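Local coordinates for protein possible flavin reductase (PDB 2R0X) that probably binds FMN and reduces flavins such as riboflavin with NADPH, at residues A[77-80]-A[81-85]. Residues are numbered along the deposited sequence; the frame is centred on the assembly and turned at random.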
ATOM      1  N   GLN A  77      15.652   7.543  -9.079  1.00  7.23           N
ATOM      2  CA  GLN A  77      16.308   6.579  -8.198  1.00  7.05           C
ATOM      3  C   GLN A  77      15.999   5.115  -8.501  1.00  6.92           C
ATOM      4  O   GLN A  77      16.044   4.256  -7.631  1.00  7.71           O
ATOM      5  CB  GLN A  77      15.967   6.930  -6.737  1.00  7.19           C
ATOM      6  CG  GLN A  77      16.639   8.216  -6.316  1.00  7.58           C
ATOM      7  CD  GLN A  77      16.230   8.707  -4.943  1.00  6.35           C
ATOM      8  OE1 GLN A  77      15.051   8.774  -4.586  1.00  6.79           O
ATOM      9  NE2 GLN A  77      17.220   9.164  -4.148  1.00  7.82           N
ATOM     10  N   SER A  78      15.692   4.795  -9.761  1.00  7.67           N
ATOM     11  CA  SER A  78      15.405   3.416 -10.099  1.00  8.52           C
ATOM     12  C   SER A  78      16.599   2.465  -9.980  1.00  7.75           C
ATOM     13  O   SER A  78      16.409   1.303  -9.635  1.00  7.97           O
ATOM     14  CB  SER A  78      14.784   3.300 -11.487  1.00 10.59           C
ATOM     15  OG  SER A  78      15.650   3.687 -12.522  1.00 11.32           O
ATOM     16  N   SER A  79      17.836   2.906 -10.259  0.50  8.33           N
ATOM     17  CA  SER A  79      18.992   2.028 -10.033  0.50  8.80           C
ATOM     18  C   SER A  79      19.087   1.703  -8.556  0.50  7.78           C
ATOM     19  O   SER A  79      19.285   0.557  -8.190  0.50  8.03           O
ATOM     20  CB  SER A  79      20.299   2.630 -10.583  0.50 10.66           C
ATOM     21  OG  SER A  79      21.436   1.847 -10.256  0.70 15.89           O
ATOM     22  N   LEU A  80      18.891   2.704  -7.702  1.00  7.92           N
ATOM     23  CA  LEU A  80      18.981   2.466  -6.270  1.00  8.32           C
ATOM     24  C   LEU A  80      17.929   1.443  -5.828  1.00  7.44           C
ATOM     25  O   LEU A  80      18.189   0.572  -4.981  1.00  7.82           O
ATOM     26  CB  LEU A  80      18.887   3.781  -5.507  1.00  9.55           C
ATOM     27  CG  LEU A  80      19.388   3.736  -4.089  1.00 10.82           C
ATOM     28  CD1 LEU A  80      20.899   3.484  -4.033  1.00 10.22           C
ATOM     29  CD2 LEU A  80      19.022   5.075  -3.455  1.00 12.65           C
ATOM     30  N   SER A  81      16.719   1.559  -6.369  1.00  7.51           N
ATOM     31  CA  SER A  81      15.678   0.584  -6.130  1.00  7.33           C
ATOM     32  C   SER A  81      16.166  -0.830  -6.452  1.00  6.73           C
ATOM     33  O   SER A  81      16.037  -1.776  -5.648  1.00  6.96           O
ATOM     34  CB  SER A  81      14.467   0.912  -6.996  1.00  7.57           C
ATOM     35  OG  SER A  81      13.482  -0.083  -6.879  1.00  9.10           O
ATOM     36  N   ASN A  82      16.740  -1.017  -7.638  1.00  7.43           N
ATOM     37  CA  ASN A  82      17.254  -2.322  -8.005  1.00  7.94           C
ATOM     38  C   ASN A  82      18.359  -2.778  -7.071  1.00  6.86           C
ATOM     39  O   ASN A  82      18.399  -3.951  -6.684  1.00  7.18           O
ATOM     40  CB  ASN A  82      17.759  -2.298  -9.463  1.00  8.30           C
ATOM     41  CG  ASN A  82      16.638  -2.206 -10.478  1.00 10.33           C
ATOM     42  OD1 ASN A  82      15.458  -2.353 -10.145  1.00 11.66           O
ATOM     43  ND2 ASN A  82      17.009  -1.999 -11.744  1.00 13.05           N
ATOM     44  N   ILE A  83      19.275  -1.905  -6.713  1.00  7.07           N
ATOM     45  CA  ILE A  83      20.366  -2.272  -5.844  1.00  7.87           C
ATOM     46  C   ILE A  83      19.876  -2.783  -4.481  1.00  7.19           C
ATOM     47  O   ILE A  83      20.389  -3.781  -3.959  1.00  7.73           O
ATOM     48  CB  ILE A  83      21.301  -1.044  -5.686  1.00  7.82           C
ATOM     49  CG1 ILE A  83      22.125  -0.863  -6.967  1.00  8.52           C
ATOM     50  CG2 ILE A  83      22.167  -1.124  -4.405  1.00  8.70           C
ATOM     51  CD1 ILE A  83      22.725   0.535  -7.075  1.00 10.47           C
ATOM     52  N   PHE A  84      18.881  -2.114  -3.927  1.00  6.49           N
ATOM     53  CA  PHE A  84      18.330  -2.516  -2.640  1.00  6.49           C
ATOM     54  C   PHE A  84      17.323  -3.680  -2.689  1.00  7.18           C
ATOM     55  O   PHE A  84      16.843  -4.134  -1.674  1.00  7.65           O
ATOM     56  CB  PHE A  84      17.763  -1.301  -1.903  1.00  6.76           C
ATOM     57  CG  PHE A  84      18.797  -0.557  -1.097  1.00  6.41           C
ATOM     58  CD1 PHE A  84      19.570   0.437  -1.660  1.00  7.11           C
ATOM     59  CD2 PHE A  84      18.928  -0.849   0.264  1.00  7.43           C
ATOM     60  CE1 PHE A  84      20.528   1.085  -0.868  1.00  7.63           C
ATOM     61  CE2 PHE A  84      19.858  -0.176   1.010  1.00  7.79           C
ATOM     62  CZ  PHE A  84      20.642   0.815   0.429  1.00  8.03           C
ATOM     63  N   ALA A  85      17.094  -4.200  -3.886  1.00  7.74           N
ATOM     64  CA  ALA A  85      16.316  -5.430  -4.103  1.00  9.00           C
ATOM     65  C   ALA A  85      17.173  -6.621  -4.444  1.00  9.86           C
ATOM     66  O   ALA A  85      16.629  -7.683  -4.742  1.00 12.48           O
ATOM     67  CB  ALA A  85      15.312  -5.189  -5.251  1.00  9.49           C
TER
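Ile-83 N donates to Ser-79 O at 2.9 Å, and three further i-to-i+4 bonds run beside it: Ser-81 N to Gln-77 O, Asn-82 N to Ser-78 O, and Phe-84 N to Leu-80 O (3.0 Å). All four are close to straight, with N-H...O angles of 161 to 164°, as expected of a regular alpha-helix. Gln-77 occupies the N-cap position, and its OE1 accepts a hydrogen bond from Thr-74 N. The polar side chains of the second turn tie it to the fold: Ser-81 OG and Asn-82 OD1 both bond to Tyr-155 OH, a small hydroxyl suiting the buried place and a longer amide the exposed one. This short helix, 78-84, lies against the antiparallel strands of the split-barrel flavin reductase domain. Leu-80 and Phe-84, one turn apart, point the same way; both reach Ile-21 of strand 17-25, a place for bulky apolar residues, and Phe-94 meets the Phe-84 ring edge-to-face. Leu-80 CD1 meets Phe-84 CE1 at 4.0 Å, while Leu-80 O lies in the ring plane at the Phe-84 edge, 3.6 Å from CD1. On the more exposed flank, Ile-83 keeps CG1 beside its backbone N (chi1 -75°), which brings CG1 to 3.4 Å from Ser-79 O.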